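Local atomic coordinates of periplasmic binding protein component of an ABC type zinc uptake transporter (Synechocystis sp., PDB entry 1PQ4), a protein that binds zinc in the periplasm and probably delivers it to an ABC-type uptake transporter. Residues N237-T249 and I255-L269. Residues are numbered along the deposited sequence; the frame is centred on the assembly and turned at random.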
loop_
_atom_site.group_PDB
_atom_site.type_symbol
_atom_site.label_atom_id
_atom_site.label_comp_id
_atom_site.label_asym_id
_atom_site.label_seq_id
_atom_site.Cartn_x
_atom_site.Cartn_y
_atom_site.Cartn_z
ATOM N N ASN A 237 10.606 -14.561 -20.838
ATOM C CA ASN A 237 10.431 -15.839 -20.153
ATOM C C ASN A 237 9.736 -15.758 -18.793
ATOM O O ASN A 237 10.084 -16.517 -17.881
ATOM C CB ASN A 237 11.787 -16.529 -19.948
ATOM C CG ASN A 237 12.453 -16.898 -21.244
ATOM O OD1 ASN A 237 12.039 -17.836 -21.921
ATOM N ND2 ASN A 237 13.492 -16.148 -21.611
ATOM N N LEU A 238 8.739 -14.887 -18.638
ATOM C CA LEU A 238 8.070 -14.802 -17.331
ATOM C C LEU A 238 7.278 -16.085 -16.987
ATOM O O LEU A 238 6.596 -16.664 -17.820
ATOM C CB LEU A 238 7.199 -13.546 -17.268
ATOM C CG LEU A 238 8.060 -12.290 -17.486
ATOM C CD1 LEU A 238 7.176 -11.070 -17.497
ATOM C CD2 LEU A 238 9.134 -12.167 -16.387
ATOM N N THR A 239 7.403 -16.514 -15.746
ATOM C CA THR A 239 6.818 -17.749 -15.240
ATOM C C THR A 239 5.475 -17.654 -14.528
ATOM O O THR A 239 4.778 -18.656 -14.325
ATOM C CB THR A 239 7.848 -18.375 -14.250
ATOM O OG1 THR A 239 8.678 -19.303 -14.966
ATOM C CG2 THR A 239 7.178 -19.056 -13.026
ATOM N N MET A 240 5.118 -16.444 -14.133
ATOM C CA MET A 240 3.920 -16.277 -13.364
ATOM C C MET A 240 3.324 -14.937 -13.662
ATOM O O MET A 240 4.042 -14.007 -14.037
ATOM C CB MET A 240 4.288 -16.362 -11.896
ATOM C CG MET A 240 3.152 -16.590 -10.962
ATOM S SD MET A 240 2.935 -18.346 -10.818
ATOM C CE MET A 240 4.623 -18.826 -10.334
ATOM N N VAL A 241 2.014 -14.829 -13.530
ATOM C CA VAL A 241 1.382 -13.541 -13.768
ATOM C C VAL A 241 0.632 -13.262 -12.482
ATOM O O VAL A 241 -0.054 -14.148 -11.955
ATOM C CB VAL A 241 0.401 -13.563 -14.956
ATOM C CG1 VAL A 241 -0.231 -12.195 -15.120
ATOM C CG2 VAL A 241 1.152 -13.966 -16.225
ATOM N N PHE A 242 0.801 -12.055 -11.942
ATOM C CA PHE A 242 0.140 -11.744 -10.698
ATOM C C PHE A 242 -1.083 -10.896 -10.932
ATOM O O PHE A 242 -1.130 -10.097 -11.850
ATOM C CB PHE A 242 1.097 -11.009 -9.784
ATOM C CG PHE A 242 2.258 -11.824 -9.388
ATOM C CD1 PHE A 242 3.495 -11.637 -9.998
ATOM C CD2 PHE A 242 2.121 -12.800 -8.414
ATOM C CE1 PHE A 242 4.593 -12.419 -9.641
ATOM C CE2 PHE A 242 3.238 -13.594 -8.040
ATOM C CZ PHE A 242 4.463 -13.394 -8.659
ATOM N N GLY A 243 -2.081 -11.115 -10.096
ATOM C CA GLY A 243 -3.300 -10.321 -10.171
ATOM C C GLY A 243 -3.473 -9.833 -8.746
ATOM O O GLY A 243 -2.696 -10.176 -7.856
ATOM N N GLU A 244 -4.483 -9.033 -8.514
ATOM C CA GLU A 244 -4.715 -8.499 -7.179
ATOM C C GLU A 244 -6.150 -8.815 -6.816
ATOM O O GLU A 244 -7.030 -8.826 -7.695
ATOM C CB GLU A 244 -4.468 -6.978 -7.192
ATOM C CG GLU A 244 -3.052 -6.636 -6.942
ATOM C CD GLU A 244 -2.342 -6.032 -8.133
ATOM O OE1 GLU A 244 -2.683 -6.411 -9.291
ATOM O OE2 GLU A 244 -1.427 -5.191 -7.879
ATOM N N THR A 245 -6.394 -9.073 -5.533
ATOM C CA THR A 245 -7.747 -9.424 -5.073
ATOM C C THR A 245 -8.791 -8.380 -5.334
ATOM O O THR A 245 -9.944 -8.713 -5.530
ATOM C CB THR A 245 -7.842 -9.651 -3.542
ATOM O OG1 THR A 245 -6.533 -9.578 -2.934
ATOM C CG2 THR A 245 -8.487 -10.988 -3.273
ATOM N N GLN A 246 -8.386 -7.111 -5.316
ATOM C CA GLN A 246 -9.350 -6.021 -5.495
ATOM C C GLN A 246 -9.731 -5.754 -6.937
ATOM O O GLN A 246 -10.575 -4.921 -7.194
ATOM C CB GLN A 246 -8.807 -4.719 -4.862
ATOM C CG GLN A 246 -8.556 -4.830 -3.354
ATOM C CD GLN A 246 -7.227 -5.530 -3.013
ATOM O OE1 GLN A 246 -6.958 -5.882 -1.841
ATOM N NE2 GLN A 246 -6.391 -5.730 -4.035
ATOM N N PHE A 247 -9.093 -6.432 -7.882
ATOM C CA PHE A 247 -9.410 -6.194 -9.284
ATOM C C PHE A 247 -9.662 -7.534 -9.951
ATOM O O PHE A 247 -9.232 -8.572 -9.465
ATOM C CB PHE A 247 -8.243 -5.486 -9.985
ATOM C CG PHE A 247 -7.795 -4.219 -9.295
ATOM C CD1 PHE A 247 -6.842 -4.251 -8.285
ATOM C CD2 PHE A 247 -8.359 -2.998 -9.635
ATOM C CE1 PHE A 247 -6.461 -3.084 -7.624
ATOM C CE2 PHE A 247 -7.978 -1.818 -8.973
ATOM C CZ PHE A 247 -7.037 -1.870 -7.976
ATOM N N SER A 248 -10.371 -7.511 -11.063
ATOM C CA SER A 248 -10.654 -8.734 -11.786
ATOM C C SER A 248 -9.310 -9.333 -12.215
ATOM O O SER A 248 -8.381 -8.589 -12.572
ATOM C CB SER A 248 -11.464 -8.409 -13.032
ATOM O OG SER A 248 -11.386 -9.509 -13.898
ATOM N N THR A 249 -9.189 -10.651 -12.164
ATOM C CA THR A 249 -7.937 -11.282 -12.608
ATOM C C THR A 249 -8.116 -11.845 -14.010
ATOM O O THR A 249 -7.258 -12.569 -14.494
ATOM C CB THR A 249 -7.540 -12.442 -11.713
ATOM O OG1 THR A 249 -8.631 -13.375 -11.652
ATOM C CG2 THR A 249 -7.233 -11.944 -10.284
ATOM N N ILE A 255 -3.519 -13.955 -19.991
ATOM C CA ILE A 255 -2.120 -13.839 -20.324
ATOM C C ILE A 255 -1.370 -15.060 -19.893
ATOM O O ILE A 255 -0.551 -15.582 -20.658
ATOM C CB ILE A 255 -1.447 -12.593 -19.671
ATOM C CG1 ILE A 255 -1.952 -11.327 -20.370
ATOM C CG2 ILE A 255 0.089 -12.716 -19.759
ATOM C CD1 ILE A 255 -3.416 -11.257 -20.755
ATOM N N ALA A 256 -1.643 -15.524 -18.675
ATOM C CA ALA A 256 -0.941 -16.677 -18.164
ATOM C C ALA A 256 -1.206 -17.888 -19.060
ATOM O O ALA A 256 -0.313 -18.669 -19.340
ATOM C CB ALA A 256 -1.382 -16.995 -16.707
ATOM N N ALA A 257 -2.440 -18.034 -19.507
ATOM C CA ALA A 257 -2.779 -19.189 -20.357
ATOM C C ALA A 257 -2.073 -19.109 -21.704
ATOM O O ALA A 257 -1.733 -20.132 -22.302
ATOM C CB ALA A 257 -4.309 -19.261 -20.575
ATOM N N GLU A 258 -1.899 -17.895 -22.207
ATOM C CA GLU A 258 -1.259 -17.684 -23.506
ATOM C C GLU A 258 0.244 -17.770 -23.529
ATOM O O GLU A 258 0.822 -18.151 -24.549
ATOM C CB GLU A 258 -1.663 -16.333 -24.069
ATOM C CG GLU A 258 -3.026 -16.318 -24.697
ATOM C CD GLU A 258 -2.936 -16.434 -26.193
ATOM O OE1 GLU A 258 -2.014 -17.142 -26.656
ATOM O OE2 GLU A 258 -3.778 -15.822 -26.893
ATOM N N ILE A 259 0.901 -17.394 -22.432
ATOM C CA ILE A 259 2.365 -17.444 -22.424
ATOM C C ILE A 259 2.929 -18.560 -21.583
ATOM O O ILE A 259 4.113 -18.545 -21.302
ATOM C CB ILE A 259 2.992 -16.144 -21.920
ATOM C CG1 ILE A 259 2.797 -16.037 -20.397
ATOM C CG2 ILE A 259 2.368 -14.963 -22.658
ATOM C CD1 ILE A 259 3.623 -14.949 -19.719
ATOM N N GLY A 260 2.090 -19.507 -21.162
ATOM C CA GLY A 260 2.598 -20.623 -20.394
ATOM C C GLY A 260 3.031 -20.361 -18.963
ATOM O O GLY A 260 4.015 -20.955 -18.521
ATOM N N ALA A 261 2.295 -19.507 -18.234
ATOM C CA ALA A 261 2.605 -19.191 -16.823
ATOM C C ALA A 261 1.482 -19.579 -15.847
ATOM O O ALA A 261 0.403 -19.979 -16.262
ATOM C CB ALA A 261 2.877 -17.688 -16.696
ATOM N N GLY A 262 1.741 -19.436 -14.550
ATOM C CA GLY A 262 0.739 -19.696 -13.522
ATOM C C GLY A 262 0.149 -18.327 -13.058
ATOM O O GLY A 262 0.619 -17.287 -13.529
ATOM N N VAL A 263 -0.852 -18.322 -12.171
ATOM C CA VAL A 263 -1.503 -17.082 -11.701
ATOM C C VAL A 263 -1.526 -16.988 -10.179
ATOM O O VAL A 263 -2.072 -17.861 -9.504
ATOM C CB VAL A 263 -2.969 -17.012 -12.177
ATOM C CG1 VAL A 263 -3.700 -15.874 -11.483
ATOM C CG2 VAL A 263 -3.013 -16.787 -13.690
ATOM N N GLU A 264 -0.940 -15.931 -9.618
ATOM C CA GLU A 264 -0.923 -15.777 -8.146
ATOM C C GLU A 264 -1.513 -14.429 -7.789
ATOM O O GLU A 264 -1.513 -13.523 -8.632
ATOM C CB GLU A 264 0.511 -15.798 -7.610
ATOM C CG GLU A 264 1.163 -17.157 -7.617
ATOM C CD GLU A 264 1.136 -17.827 -6.261
ATOM O OE1 GLU A 264 0.119 -17.702 -5.537
ATOM O OE2 GLU A 264 2.140 -18.489 -5.929
ATOM N N LEU A 265 -2.009 -14.310 -6.561
ATOM C CA LEU A 265 -2.590 -13.073 -6.076
ATOM C C LEU A 265 -1.615 -12.321 -5.204
ATOM O O LEU A 265 -0.873 -12.923 -4.423
ATOM C CB LEU A 265 -3.823 -13.335 -5.228
ATOM C CG LEU A 265 -5.084 -13.809 -5.953
ATOM C CD1 LEU A 265 -6.275 -13.808 -4.996
ATOM C CD2 LEU A 265 -5.339 -12.885 -7.122
ATOM N N LEU A 266 -1.585 -11.003 -5.351
ATOM C CA LEU A 266 -0.749 -10.188 -4.451
ATOM C C LEU A 266 -1.824 -9.289 -3.835
ATOM O O LEU A 266 -2.801 -8.919 -4.515
ATOM C CB LEU A 266 0.285 -9.357 -5.218
ATOM C CG LEU A 266 1.347 -10.125 -5.983
ATOM C CD1 LEU A 266 2.380 -9.142 -6.584
ATOM C CD2 LEU A 266 2.050 -11.106 -5.043
ATOM N N ASP A 267 -1.723 -8.994 -2.555
ATOM C CA ASP A 267 -2.743 -8.160 -1.927
ATOM C C ASP A 267 -2.079 -6.865 -1.433
ATOM O O ASP A 267 -1.425 -6.858 -0.385
ATOM C CB ASP A 267 -3.341 -8.866 -0.724
ATOM C CG ASP A 267 -4.505 -8.113 -0.155
ATOM O OD1 ASP A 267 -4.740 -6.939 -0.584
ATOM O OD2 ASP A 267 -5.181 -8.688 0.730
ATOM N N PRO A 268 -2.211 -5.781 -2.185
ATOM C CA PRO A 268 -1.581 -4.531 -1.704
ATOM C C PRO A 268 -2.261 -3.945 -0.452
ATOM O O PRO A 268 -1.685 -3.079 0.215
ATOM C CB PRO A 268 -1.684 -3.606 -2.919
ATOM C CG PRO A 268 -3.001 -4.028 -3.532
ATOM C CD PRO A 268 -2.889 -5.585 -3.479
ATOM N N LEU A 269 -3.467 -4.430 -0.104
ATOM C CA LEU A 269 -4.208 -3.887 1.041
ATOM C C LEU A 269 -4.294 -4.801 2.250
ATOM O O LEU A 269 -5.115 -4.576 3.148
ATOM C CB LEU A 269 -5.663 -3.484 0.661
ATOM C CG LEU A 269 -5.808 -2.488 -0.492
ATOM C CD1 LEU A 269 -7.307 -2.059 -0.626
ATOM C CD2 LEU A 269 -4.935 -1.254 -0.204
#
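Val241 and Gly243 each use both backbone polar atoms to bind strand 262-266. Val241 N donates to Gly262 O at 2.8 Å and Val241 O accepts from Glu264 N, while Gly243 N reaches Glu264 O at 2.9 Å and Gly243 O takes the N-H of Leu266. A fifth bond, from Gly262 N to Thr239 O, starts the pairing. Farther along the chain, Asp267 OD1 accepts from Leu269 N at 2.9 Å in an Asx turn, the donor standing well above the carboxylate plane, and Gln246 brings the end of its side chain close to the same oxygen. With an alanine here in place of Asp267, Leu269 N would probably lose this acceptor and the turn would be freer to shift. The two parallel strands and helix 250-259 form a beta-alpha-beta unit, whose C-terminal strand ends lead toward the zinc site: Glu244 OE1 accepts from the backbone N of the zinc ligand His197, and its OE2 is bound by Trp200. Glu244 CG also meets Pro268 CD at 3.6 Å. On the same face of the sheet, Phe242 has its ring lying alongside Glu264, with CD2 3.5 Å from Glu264 CB, and Leu266 CG approaches the ring obliquely. Met240 CG lies over one ring face near its rim, and helix 273-288 packs against Met240, Phe242 and Leu266. On the other face, Val241 CG1 is anti to the backbone N (chi1 179°), which leaves CG2 to pack on the helix, 3.9 Å from Ile255 CG2 and also against Ala256 CB. Farther along, Thr249 CG2 touches Leu265 CD2 at 3.8 Å beside Gly243, where a beta carbon would collide with that threonine methyl.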